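Local atomic coordinates of hypothetical protein (Deinococcus radiodurans, PDB entry 1U5K), a protein that is probably involved in DNA repair and in recombination by the RecF pathway, and binds a zinc ion. Residues S3-R8 against G57-Q62; G10-R15 against V25-P30; F53-V58 against V75-L80; A90-M95 against A118-V123. All coordinates share one frame; numbering follows the deposited sequence.

The chain starts on strand 5-17, whose residues 5-8 pair with strand 55-61 in interaction 1. This closes a loop of 48 residues. Interaction 2 is nested inside that loop, where residues 10-15 pair with strand 23-29 as a hairpin. Interaction 3 begins on the strand where interaction 1 ends, shares G57 and V58 with it, and closes the hairpin of strands 55-61 and 69-78. G10 and V56 probably hydrogen-bond between interactions 2 and 3. All three belong to one sheet. Interaction 4 follows in series and closes a loop of 22 residues, pairing helices 86-102 and 110-125. I11, F53 and L80 of the sheet region pack against this helix pair.

Interaction 1 (S3-R8 against G57-Q62); sequences SRTANR and GVQVYQ
Strand residues T5-R8 run antiparallel to G57-Y61, with their axes 4.7 Å apart and 156° between their directions. A6 pairs with V60 and R8 with V58 as hydrogen-bonded pairs. The non-hydrogen-bonded pairs N7-Q59 and T5-Y61 alternate with them. Each hydrogen-bonded pair is joined by two backbone bonds. The bond from V60 N to A6 O is 2.9 Å long and nearly straight. One more bond, from Q62 N to R4 O, extends the pairing past the strand ends. CA-H...O contacts accompany the hydrogen bonds, the shortest from T5 CA to V60 O at 3.2 Å. In the OB fold of the N-terminal part this is the pairing of first and fourth strands, which brings the two ends of the sheet together. On one face lie T5, N7, Q59 and Y61. A chi1 of -178° sets Q59 CG opposite its backbone N, 3.5 Å from T5 CG2. The chain beyond runs on extended, with OE1 near N7 OD1. The amide planes of N7 and Q59 are only 21° apart, and N7 OD1 approaches Q59 CB at 3.7 Å. T5 OG1 sits at the edge of the Y61 ring, 3.7 Å from CD1. Y61 also makes a cation-pi contact with K72. On the other face R8 CB packs on V58 CG2 at 3.9 Å, while R8 NH1 makes a weak hydrogen bond to T29 OG1.

Interaction 2 (G10-R15 against V25-P30); sequences GIVIRR and VTLLTP
I13 reaches across to T26 and L28, and its side chain touches both, crossing that of L28 at about a right angle. Its CB stands 4.2 Å from T26 O, the carbonyl that accepts the hydrogen bond of I13 N. CG1 lies between the backbone N and the carbonyl carbon (chi1 64°). This brings it closer to T26 O, at 3.5 Å, and beside T26 CG2. The other branch, CG2, rests 3.9 Å from L28 CG. At the tip, CD1 touches L28 CG at 3.8 Å and T26 CG2 as well. I13 and R14 both face T26, which makes a classic beta bulge in this antiparallel hairpin. The second bond of the bulge runs from T26 N to R14 O at 3.0 Å. On the other face V12 CG2 meets L27 CD2 at 3.4 Å, a tight contact. R14 lies alongside T26, and its NH1 gives a hydrogen bond to a water at 3.0 Å, at the edge of the guanidinium. R14 NH2 forms salt bridges with E97 and D100 of helix 86-102. I13 packs on A96 of that helix and on F116 of helix 110-125, while V12 is bonded through its backbone to F53 and H54.

Interaction 3 (F53-V58 against V75-L80); sequences FHHVGV and VLEGAL
The H54 ring receives the L76 side chain over one face. CD1 of L76 stands 3.9 Å from the ring centroid and 28° off the normal, a CH-pi contact. The chi1 of L76 (-179°) swings CG away from the backbone N, and a bend at chi2 brings CD1 over the imidazole. The same CD1 reaches V56 CG1 more loosely, at 4.4 Å. A79 CB lies near H54 CD2 and NE2. H54 ND1 hydrogen-bonds to S49 O, which helps fix the turn of the ring. The H55 and E77 side chains cross at a slant, with imidazole and carboxylate planes 36° apart. E77 OE1 comes within 3.5 Å of H55 CD2. S9 OG hydrogen-bonds to both H55 NE2 and E77 OE1 and so links the two groups. This is the hairpin of strands 55-61 and 69-78 in the OB fold. E77 and G78 both face H55 in a classic beta bulge. H55 N donates to G78 O, and E77 N donates to H55 O at 2.9 Å. Beyond the bulge G57 and V75 exchange two backbone bonds, the shorter from V75 N to G57 O at 2.7 Å. E77 OE2 lies 3.3 Å from G57 CA, close against the bare backbone of the glycine. Near the other end a water accepts from L80 N at 2.7 Å and donates weakly to F53 O.

Interaction 4 (A90-M95 against A118-V123); sequences AFAHLM and ASLRGV
The ring of F91 turns away from the second helix and packs on E130 and A133 of helix 129-141 and on P237, while F91 CB meets V123 across the contact. This CB lies 3.9 Å from V123 CG1 and about as far from CG2. The contact joins helices 86-102 and 110-125, consecutive and antiparallel, a helical hairpin. The ring of F53, from the loop before strand 55-61, packs on A92 and H93. The segment axes are 9.3 Å apart and 167° apart in direction. No hydrogen bond crosses between the segments. A92 is the small residue where the helices come nearest, and its CA is 5.7 Å from L120 CA. L120 puts CD2 beside A92 CB at 3.9 Å, and the same methyl reaches M95 CB more loosely. V123 CG1 is anti to the backbone N (chi1 159°). This turns it to the first helix, against F91 CB and 3.7 Å from A92 N. On the far side of L120, its CD1 packs on I11 of the sheet, which ties the helix pair to the OB fold. S119 and M95 close one end of the contact. M95 bends at chi2 and chi3, and its end turns away from S119 toward A133. S119 OG hydrogen-bonds to F116 O in its own helix and lies 3.7 Å from M95 CG.

Interaction 1 (S3-R8 against G57-Q62)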
loop_
_atom_site.group_PDB
_atom_site.type_symbol
_atom_site.label_atom_id
_atom_site.label_comp_id
_atom_site.label_asym_id
_atom_site.label_seq_id
_atom_site.Cartn_x
_atom_site.Cartn_y
_atom_site.Cartn_z
ATOM N N SER A 3 -37.567 -0.727 -7.262
ATOM C CA SER A 3 -36.791 -0.138 -8.355
ATOM C C SER A 3 -35.272 -0.317 -8.244
ATOM O O SER A 3 -34.714 -0.457 -7.155
ATOM C CB SER A 3 -37.182 1.341 -8.505
ATOM O OG SER A 3 -36.088 2.215 -8.733
ATOM N N ARG A 4 -34.611 -0.300 -9.398
ATOM C CA ARG A 4 -33.172 -0.533 -9.527
ATOM C C ARG A 4 -32.316 0.716 -9.336
ATOM O O ARG A 4 -31.087 0.671 -9.436
ATOM C CB ARG A 4 -32.861 -1.041 -10.931
ATOM C CG ARG A 4 -33.273 -2.471 -11.151
ATOM C CD ARG A 4 -32.732 -3.070 -12.431
ATOM N NE ARG A 4 -33.582 -4.182 -12.849
ATOM C CZ ARG A 4 -33.652 -5.372 -12.260
ATOM N NH1 ARG A 4 -32.900 -5.637 -11.201
ATOM N NH2 ARG A 4 -34.480 -6.303 -12.722
ATOM N N THR A 5 -33.001 1.838 -9.158
ATOM C CA THR A 5 -32.381 3.134 -8.943
ATOM C C THR A 5 -32.626 3.483 -7.484
ATOM O O THR A 5 -33.693 3.193 -6.958
ATOM C CB THR A 5 -32.995 4.155 -9.914
ATOM O OG1 THR A 5 -32.608 3.818 -11.254
ATOM C CG2 THR A 5 -32.420 5.554 -9.712
ATOM N N ALA A 6 -31.645 4.118 -6.851
ATOM C CA ALA A 6 -31.671 4.408 -5.422
ATOM C C ALA A 6 -30.921 5.710 -5.152
ATOM O O ALA A 6 -29.921 6.010 -5.800
ATOM C CB ALA A 6 -31.029 3.257 -4.662
ATOM N N ASN A 7 -31.404 6.486 -4.190
ATOM C CA ASN A 7 -30.683 7.644 -3.694
ATOM C C ASN A 7 -29.817 7.217 -2.510
ATOM O O ASN A 7 -30.238 6.425 -1.661
ATOM C CB ASN A 7 -31.665 8.747 -3.295
ATOM C CG ASN A 7 -32.389 9.341 -4.494
ATOM O OD1 ASN A 7 -31.785 9.677 -5.511
ATOM N ND2 ASN A 7 -33.699 9.487 -4.370
ATOM N N ARG A 8 -28.574 7.689 -2.522
ATOM C CA ARG A 8 -27.611 7.403 -1.472
ATOM C C ARG A 8 -26.852 8.678 -1.138
ATOM O O ARG A 8 -26.806 9.613 -1.932
ATOM C CB ARG A 8 -26.669 6.293 -1.928
ATOM C CG ARG A 8 -27.339 4.930 -1.954
ATOM C CD ARG A 8 -27.318 4.291 -0.571
ATOM N NE ARG A 8 -26.943 2.937 -0.903
ATOM C CZ ARG A 8 -25.957 2.213 -0.431
ATOM N NH1 ARG A 8 -25.175 2.548 0.587
ATOM N NH2 ARG A 8 -25.834 1.044 -1.030
ATOM N N GLY A 57 -24.556 13.510 -2.368
ATOM C CA GLY A 57 -25.792 12.800 -2.641
ATOM C C GLY A 57 -25.715 12.296 -4.071
ATOM O O GLY A 57 -25.320 13.018 -4.988
ATOM N N VAL A 58 -26.013 11.018 -4.250
ATOM C CA VAL A 58 -25.899 10.379 -5.550
ATOM C C VAL A 58 -27.148 9.557 -5.822
ATOM O O VAL A 58 -27.683 8.901 -4.932
ATOM C CB VAL A 58 -24.699 9.412 -5.671
ATOM C CG1 VAL A 58 -23.390 10.182 -5.743
ATOM C CG2 VAL A 58 -24.652 8.381 -4.555
ATOM N N GLN A 59 -27.601 9.615 -7.068
ATOM C CA GLN A 59 -28.571 8.661 -7.574
ATOM C C GLN A 59 -27.803 7.584 -8.324
ATOM O O GLN A 59 -27.091 7.854 -9.282
ATOM C CB GLN A 59 -29.572 9.360 -8.490
ATOM C CG GLN A 59 -30.656 8.447 -9.023
ATOM C CD GLN A 59 -31.715 9.236 -9.752
ATOM O OE1 GLN A 59 -32.704 9.631 -9.137
ATOM N NE2 GLN A 59 -31.484 9.524 -11.027
ATOM N N VAL A 60 -27.981 6.340 -7.903
ATOM C CA VAL A 60 -27.250 5.246 -8.525
ATOM C C VAL A 60 -28.192 4.202 -9.104
ATOM O O VAL A 60 -29.255 3.919 -8.545
ATOM C CB VAL A 60 -26.283 4.505 -7.568
ATOM C CG1 VAL A 60 -25.044 5.341 -7.342
ATOM C CG2 VAL A 60 -26.950 4.114 -6.274
ATOM N N TYR A 61 -27.742 3.606 -10.201
ATOM C CA TYR A 61 -28.482 2.551 -10.886
ATOM C C TYR A 61 -27.706 1.242 -10.805
ATOM O O TYR A 61 -26.559 1.189 -11.236
ATOM C CB TYR A 61 -28.643 2.945 -12.354
ATOM C CG TYR A 61 -29.182 1.847 -13.238
ATOM C CD1 TYR A 61 -30.545 1.561 -13.253
ATOM C CD2 TYR A 61 -28.351 1.132 -14.093
ATOM C CE1 TYR A 61 -31.064 0.575 -14.090
ATOM C CE2 TYR A 61 -28.850 0.138 -14.914
ATOM C CZ TYR A 61 -30.213 -0.158 -14.886
ATOM O OH TYR A 61 -30.774 -1.137 -15.681
ATOM N N GLN A 62 -28.327 0.198 -10.268
ATOM C CA GLN A 62 -27.780 -1.149 -10.321
ATOM C C GLN A 62 -28.492 -1.960 -11.406
ATOM O O GLN A 62 -29.655 -2.354 -11.249
ATOM C CB GLN A 62 -27.925 -1.868 -8.978
ATOM C CG GLN A 62 -27.363 -3.287 -8.978
ATOM C CD GLN A 62 -25.879 -3.313 -9.289
ATOM O OE1 GLN A 62 -25.093 -2.762 -8.524
ATOM N NE2 GLN A 62 -25.493 -3.900 -10.419
#

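Interaction 2 (G10-R15 against V25-P30)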
loop_
_atom_site.group_PDB
_atom_site.type_symbol
_atom_site.label_atom_id
_atom_site.label_comp_id
_atom_site.label_asym_id
_atom_site.label_seq_id
_atom_site.Cartn_x
_atom_site.Cartn_y
_atom_site.Cartn_z
ATOM N N GLY A 10 -23.186 9.972 1.101
ATOM C CA GLY A 10 -22.044 9.670 1.938
ATOM C C GLY A 10 -20.803 10.367 1.440
ATOM O O GLY A 10 -20.868 11.247 0.586
ATOM N N ILE A 11 -19.680 9.906 1.977
ATOM C CA ILE A 11 -18.390 10.539 1.826
ATOM C C ILE A 11 -17.489 9.707 0.924
ATOM O O ILE A 11 -17.276 8.519 1.166
ATOM C CB ILE A 11 -17.769 10.673 3.229
ATOM C CG1 ILE A 11 -18.623 11.640 4.058
ATOM C CG2 ILE A 11 -16.392 11.287 3.063
ATOM C CD1 ILE A 11 -18.286 11.695 5.503
ATOM N N VAL A 12 -16.897 10.395 -0.042
ATOM C CA VAL A 12 -15.992 9.807 -1.012
ATOM C C VAL A 12 -14.694 9.523 -0.288
ATOM O O VAL A 12 -14.089 10.432 0.264
ATOM C CB VAL A 12 -15.694 10.768 -2.175
ATOM C CG1 VAL A 12 -14.734 10.163 -3.174
ATOM C CG2 VAL A 12 -16.956 11.151 -2.870
ATOM N N ILE A 13 -14.291 8.263 -0.258
ATOM C CA ILE A 13 -13.042 7.844 0.364
ATOM C C ILE A 13 -11.946 7.404 -0.610
ATOM O O ILE A 13 -10.779 7.308 -0.226
ATOM C CB ILE A 13 -13.273 6.805 1.467
ATOM C CG1 ILE A 13 -13.865 5.503 0.929
ATOM C CG2 ILE A 13 -14.100 7.428 2.564
ATOM C CD1 ILE A 13 -13.581 4.279 1.767
ATOM N N ARG A 14 -12.315 7.155 -1.863
ATOM C CA ARG A 14 -11.365 6.801 -2.906
ATOM C C ARG A 14 -11.953 7.192 -4.259
ATOM O O ARG A 14 -13.146 7.006 -4.495
ATOM C CB ARG A 14 -11.019 5.306 -2.893
ATOM C CG ARG A 14 -9.653 5.011 -3.486
ATOM C CD ARG A 14 -9.155 3.562 -3.346
ATOM N NE ARG A 14 -9.045 3.131 -1.953
ATOM C CZ ARG A 14 -9.918 2.352 -1.331
ATOM N NH1 ARG A 14 -10.965 1.839 -1.967
ATOM N NH2 ARG A 14 -9.731 2.039 -0.059
ATOM N N ARG A 15 -11.088 7.694 -5.136
ATOM C CA ARG A 15 -11.423 8.110 -6.500
ATOM C C ARG A 15 -10.369 7.520 -7.427
ATOM O O ARG A 15 -9.174 7.690 -7.188
ATOM C CB ARG A 15 -11.448 9.636 -6.571
ATOM C CG ARG A 15 -11.415 10.242 -7.955
ATOM C CD ARG A 15 -11.353 11.761 -7.945
ATOM N NE ARG A 15 -11.206 12.278 -9.307
ATOM C CZ ARG A 15 -12.162 12.897 -9.979
ATOM N NH1 ARG A 15 -13.345 13.083 -9.431
ATOM N NH2 ARG A 15 -11.939 13.344 -11.206
ATOM N N VAL A 25 -15.664 5.476 -7.712
ATOM C CA VAL A 25 -15.566 5.980 -6.353
ATOM C C VAL A 25 -16.034 4.952 -5.356
ATOM O O VAL A 25 -16.916 4.142 -5.624
ATOM C CB VAL A 25 -16.371 7.255 -6.111
ATOM C CG1 VAL A 25 -15.626 8.437 -6.685
ATOM C CG2 VAL A 25 -17.782 7.134 -6.644
ATOM N N THR A 26 -15.388 4.980 -4.198
ATOM C CA THR A 26 -15.919 4.280 -3.052
ATOM C C THR A 26 -16.440 5.328 -2.078
ATOM O O THR A 26 -15.787 6.337 -1.826
ATOM C CB THR A 26 -14.840 3.399 -2.454
ATOM O OG1 THR A 26 -14.493 2.386 -3.400
ATOM C CG2 THR A 26 -15.378 2.612 -1.273
ATOM N N LEU A 27 -17.618 5.066 -1.531
ATOM C CA LEU A 27 -18.218 5.941 -0.547
ATOM C C LEU A 27 -18.492 5.180 0.735
ATOM O O LEU A 27 -18.880 4.009 0.745
ATOM C CB LEU A 27 -19.532 6.530 -1.046
ATOM C CG LEU A 27 -19.694 7.214 -2.402
ATOM C CD1 LEU A 27 -21.060 7.873 -2.347
ATOM C CD2 LEU A 27 -18.666 8.243 -2.654
ATOM N N LEU A 28 -18.304 5.875 1.847
ATOM C CA LEU A 28 -18.875 5.410 3.096
ATOM C C LEU A 28 -20.176 6.167 3.331
ATOM O O LEU A 28 -20.210 7.391 3.248
ATOM C CB LEU A 28 -17.869 5.585 4.225
ATOM C CG LEU A 28 -16.570 4.804 4.063
ATOM C CD1 LEU A 28 -15.739 5.116 5.278
ATOM C CD2 LEU A 28 -16.789 3.319 3.854
ATOM N N THR A 29 -21.231 5.411 3.613
ATOM C CA THR A 29 -22.595 5.895 3.817
ATOM C C THR A 29 -23.267 5.280 5.040
ATOM O O THR A 29 -22.851 4.210 5.487
ATOM C CB THR A 29 -23.497 5.604 2.597
ATOM O OG1 THR A 29 -24.035 4.271 2.641
ATOM C CG2 THR A 29 -22.708 5.711 1.311
ATOM N N PRO A 30 -24.329 5.919 5.535
ATOM C CA PRO A 30 -25.054 5.375 6.686
ATOM C C PRO A 30 -25.673 4.007 6.430
ATOM O O PRO A 30 -25.908 3.289 7.400
ATOM C CB PRO A 30 -26.087 6.457 7.024
ATOM C CG PRO A 30 -26.220 7.298 5.832
ATOM C CD PRO A 30 -24.906 7.196 5.083
HETATM O O HOH W 1 -12.321 2.483 -4.560
#

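Interaction 3 (F53-V58 against V75-L80)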
loop_
_atom_site.group_PDB
_atom_site.type_symbol
_atom_site.label_atom_id
_atom_site.label_comp_id
_atom_site.label_asym_id
_atom_site.label_seq_id
_atom_site.Cartn_x
_atom_site.Cartn_y
_atom_site.Cartn_z
ATOM N N PHE A 53 -13.240 13.098 0.268
ATOM C CA PHE A 53 -13.681 13.743 1.490
ATOM C C PHE A 53 -14.945 14.582 1.304
ATOM O O PHE A 53 -15.488 15.097 2.272
ATOM C CB PHE A 53 -12.554 14.508 2.196
ATOM C CG PHE A 53 -11.230 13.774 2.228
ATOM C CD1 PHE A 53 -10.059 14.407 1.850
ATOM C CD2 PHE A 53 -11.162 12.427 2.525
ATOM C CE1 PHE A 53 -8.829 13.741 1.845
ATOM C CE2 PHE A 53 -9.957 11.755 2.512
ATOM C CZ PHE A 53 -8.783 12.396 2.172
ATOM N N HIS A 54 -15.480 14.661 0.096
ATOM C CA HIS A 54 -16.753 15.339 -0.104
ATOM C C HIS A 54 -17.906 14.465 0.371
ATOM O O HIS A 54 -17.882 13.247 0.175
ATOM C CB HIS A 54 -16.944 15.643 -1.588
ATOM C CG HIS A 54 -16.134 16.794 -2.096
ATOM N ND1 HIS A 54 -16.190 17.200 -3.412
ATOM C CD2 HIS A 54 -15.299 17.659 -1.471
ATOM C CE1 HIS A 54 -15.404 18.250 -3.580
ATOM N NE2 HIS A 54 -14.878 18.568 -2.412
ATOM N N HIS A 55 -18.894 15.074 1.022
ATOM C CA HIS A 55 -20.156 14.410 1.343
ATOM C C HIS A 55 -21.044 14.694 0.137
ATOM O O HIS A 55 -21.339 15.857 -0.146
ATOM C CB HIS A 55 -20.773 14.946 2.649
ATOM C CG HIS A 55 -21.926 14.146 3.173
ATOM N ND1 HIS A 55 -22.113 13.909 4.517
ATOM C CD2 HIS A 55 -22.931 13.495 2.541
ATOM C CE1 HIS A 55 -23.190 13.162 4.690
ATOM N NE2 HIS A 55 -23.698 12.883 3.502
ATOM N N VAL A 56 -21.409 13.646 -0.596
ATOM C CA VAL A 56 -22.227 13.768 -1.795
ATOM C C VAL A 56 -23.537 13.006 -1.680
ATOM O O VAL A 56 -23.625 12.003 -0.971
ATOM C CB VAL A 56 -21.474 13.313 -3.047
ATOM C CG1 VAL A 56 -20.230 14.157 -3.230
ATOM C CG2 VAL A 56 -21.141 11.819 -2.992
ATOM N N GLY A 57 -24.556 13.510 -2.368
ATOM C CA GLY A 57 -25.792 12.800 -2.641
ATOM C C GLY A 57 -25.715 12.296 -4.071
ATOM O O GLY A 57 -25.320 13.018 -4.988
ATOM N N VAL A 58 -26.013 11.018 -4.250
ATOM C CA VAL A 58 -25.899 10.379 -5.550
ATOM C C VAL A 58 -27.148 9.557 -5.822
ATOM O O VAL A 58 -27.683 8.901 -4.932
ATOM C CB VAL A 58 -24.699 9.412 -5.671
ATOM C CG1 VAL A 58 -23.390 10.182 -5.743
ATOM C CG2 VAL A 58 -24.652 8.381 -4.555
ATOM N N VAL A 75 -24.686 15.351 -6.287
ATOM C CA VAL A 75 -24.891 16.688 -5.748
ATOM C C VAL A 75 -23.998 16.849 -4.517
ATOM O O VAL A 75 -24.048 16.036 -3.593
ATOM C CB VAL A 75 -26.384 16.847 -5.390
ATOM C CG1 VAL A 75 -26.613 17.963 -4.381
ATOM C CG2 VAL A 75 -27.181 17.098 -6.668
ATOM N N LEU A 76 -23.178 17.893 -4.501
ATOM C CA LEU A 76 -22.335 18.180 -3.351
ATOM C C LEU A 76 -23.152 18.665 -2.148
ATOM O O LEU A 76 -23.857 19.669 -2.220
ATOM C CB LEU A 76 -21.236 19.156 -3.766
ATOM C CG LEU A 76 -20.238 19.556 -2.683
ATOM C CD1 LEU A 76 -19.374 18.353 -2.339
ATOM C CD2 LEU A 76 -19.400 20.724 -3.186
ATOM N N GLU A 77 -23.082 17.933 -1.040
ATOM C CA GLU A 77 -23.832 18.247 0.170
ATOM C C GLU A 77 -23.000 18.874 1.287
ATOM O O GLU A 77 -23.532 19.472 2.213
ATOM C CB GLU A 77 -24.530 16.996 0.699
ATOM C CG GLU A 77 -25.576 16.524 -0.297
ATOM C CD GLU A 77 -26.302 15.250 0.079
ATOM O OE1 GLU A 77 -25.936 14.563 1.057
ATOM O OE2 GLU A 77 -27.272 14.934 -0.639
ATOM N N GLY A 78 -21.685 18.748 1.198
ATOM C CA GLY A 78 -20.811 19.106 2.298
ATOM C C GLY A 78 -19.378 18.965 1.833
ATOM O O GLY A 78 -19.006 17.987 1.181
ATOM N N ALA A 79 -18.593 19.992 2.129
ATOM C CA ALA A 79 -17.161 19.964 1.890
ATOM C C ALA A 79 -16.433 20.562 3.087
ATOM O O ALA A 79 -17.031 21.286 3.879
ATOM C CB ALA A 79 -16.820 20.691 0.601
ATOM N N LEU A 80 -15.151 20.237 3.203
ATOM C CA LEU A 80 -14.266 20.732 4.250
ATOM C C LEU A 80 -13.011 21.257 3.548
ATOM O O LEU A 80 -12.038 20.518 3.367
ATOM C CB LEU A 80 -13.957 19.614 5.250
ATOM C CG LEU A 80 -15.124 18.981 6.009
ATOM C CD1 LEU A 80 -14.861 17.534 6.464
ATOM C CD2 LEU A 80 -15.491 19.804 7.237
HETATM O O HOH W 2 -14.490 17.832 2.054
#

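Interaction 4 (A90-M95 against A118-V123)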
loop_
_atom_site.group_PDB
_atom_site.type_symbol
_atom_site.label_atom_id
_atom_site.label_comp_id
_atom_site.label_asym_id
_atom_site.label_seq_id
_atom_site.Cartn_x
_atom_site.Cartn_y
_atom_site.Cartn_z
ATOM N N ALA A 90 -3.564 14.562 5.098
ATOM C CA ALA A 90 -2.881 13.324 5.441
ATOM C C ALA A 90 -3.664 12.514 6.462
ATOM O O ALA A 90 -3.759 11.303 6.321
ATOM C CB ALA A 90 -1.449 13.594 5.923
ATOM N N PHE A 91 -4.227 13.171 7.473
ATOM C CA PHE A 91 -5.014 12.505 8.499
ATOM C C PHE A 91 -6.412 12.117 8.009
ATOM O O PHE A 91 -6.870 11.035 8.371
ATOM C CB PHE A 91 -4.996 13.286 9.820
ATOM C CG PHE A 91 -3.687 13.172 10.555
ATOM C CD1 PHE A 91 -2.852 14.268 10.710
ATOM C CD2 PHE A 91 -3.255 11.942 11.048
ATOM C CE1 PHE A 91 -1.597 14.135 11.317
ATOM C CE2 PHE A 91 -2.032 11.822 11.692
ATOM C CZ PHE A 91 -1.178 12.916 11.819
ATOM N N ALA A 92 -7.064 12.940 7.186
ATOM C CA ALA A 92 -8.313 12.575 6.529
ATOM C C ALA A 92 -8.100 11.298 5.717
ATOM O O ALA A 92 -8.918 10.386 5.743
ATOM C CB ALA A 92 -8.855 13.705 5.615
ATOM N N HIS A 93 -6.993 11.248 4.987
ATOM C CA HIS A 93 -6.658 10.129 4.116
ATOM C C HIS A 93 -6.414 8.844 4.913
ATOM O O HIS A 93 -6.896 7.782 4.538
ATOM C CB HIS A 93 -5.438 10.551 3.330
ATOM C CG HIS A 93 -5.094 9.704 2.147
ATOM N ND1 HIS A 93 -6.023 8.975 1.440
ATOM C CD2 HIS A 93 -3.914 9.535 1.505
ATOM C CE1 HIS A 93 -5.427 8.375 0.426
ATOM N NE2 HIS A 93 -4.143 8.672 0.463
ATOM N N LEU A 94 -5.706 8.956 6.030
ATOM C CA LEU A 94 -5.562 7.855 6.965
ATOM C C LEU A 94 -6.919 7.340 7.455
ATOM O O LEU A 94 -7.152 6.137 7.425
ATOM C CB LEU A 94 -4.641 8.237 8.117
ATOM C CG LEU A 94 -4.488 7.282 9.296
ATOM C CD1 LEU A 94 -4.030 5.917 8.830
ATOM C CD2 LEU A 94 -3.489 7.878 10.262
ATOM N N MET A 95 -7.807 8.216 7.911
ATOM C CA MET A 95 -9.101 7.759 8.428
ATOM C C MET A 95 -9.842 7.015 7.325
ATOM O O MET A 95 -10.460 5.998 7.617
ATOM C CB MET A 95 -9.974 8.908 8.918
ATOM C CG MET A 95 -9.337 9.604 10.111
ATOM S SD MET A 95 -9.138 8.587 11.564
ATOM C CE MET A 95 -7.612 7.841 11.300
ATOM N N ALA A 118 -17.519 12.494 11.686
ATOM C CA ALA A 118 -17.038 13.367 12.764
ATOM C C ALA A 118 -15.516 13.398 12.795
ATOM O O ALA A 118 -14.913 14.419 13.101
ATOM C CB ALA A 118 -17.582 12.906 14.114
ATOM N N SER A 119 -14.889 12.273 12.456
ATOM C CA SER A 119 -13.440 12.187 12.405
ATOM C C SER A 119 -12.898 13.151 11.370
ATOM O O SER A 119 -11.911 13.829 11.630
ATOM C CB SER A 119 -12.955 10.736 12.201
ATOM O OG SER A 119 -12.897 10.371 10.842
ATOM N N LEU A 120 -13.529 13.220 10.206
ATOM C CA LEU A 120 -13.139 14.169 9.177
ATOM C C LEU A 120 -13.350 15.633 9.584
ATOM O O LEU A 120 -12.497 16.471 9.331
ATOM C CB LEU A 120 -13.878 13.891 7.870
ATOM C CG LEU A 120 -13.592 12.561 7.173
ATOM C CD1 LEU A 120 -14.209 12.573 5.790
ATOM C CD2 LEU A 120 -12.132 12.171 7.126
ATOM N N ARG A 121 -14.485 15.952 10.189
ATOM C CA ARG A 121 -14.707 17.268 10.779
ATOM C C ARG A 121 -13.618 17.629 11.783
ATOM O O ARG A 121 -13.027 18.696 11.688
ATOM C CB ARG A 121 -16.088 17.309 11.441
ATOM C CG ARG A 121 -17.163 17.416 10.376
ATOM C CD ARG A 121 -18.552 17.775 10.866
ATOM N NE ARG A 121 -18.987 17.091 12.072
ATOM C CZ ARG A 121 -19.616 15.925 12.093
ATOM N NH1 ARG A 121 -19.823 15.216 10.985
ATOM N NH2 ARG A 121 -19.988 15.440 13.262
ATOM N N GLY A 122 -13.338 16.746 12.736
ATOM C CA GLY A 122 -12.248 16.934 13.676
ATOM C C GLY A 122 -10.884 17.180 13.067
ATOM O O GLY A 122 -10.146 18.049 13.534
ATOM N N VAL A 123 -10.526 16.417 12.037
ATOM C CA VAL A 123 -9.239 16.584 11.380
ATOM C C VAL A 123 -9.235 17.913 10.638
ATOM O O VAL A 123 -8.201 18.564 10.503
ATOM C CB VAL A 123 -8.950 15.411 10.424
ATOM C CG1 VAL A 123 -7.918 15.756 9.377
ATOM C CG2 VAL A 123 -8.532 14.178 11.213
#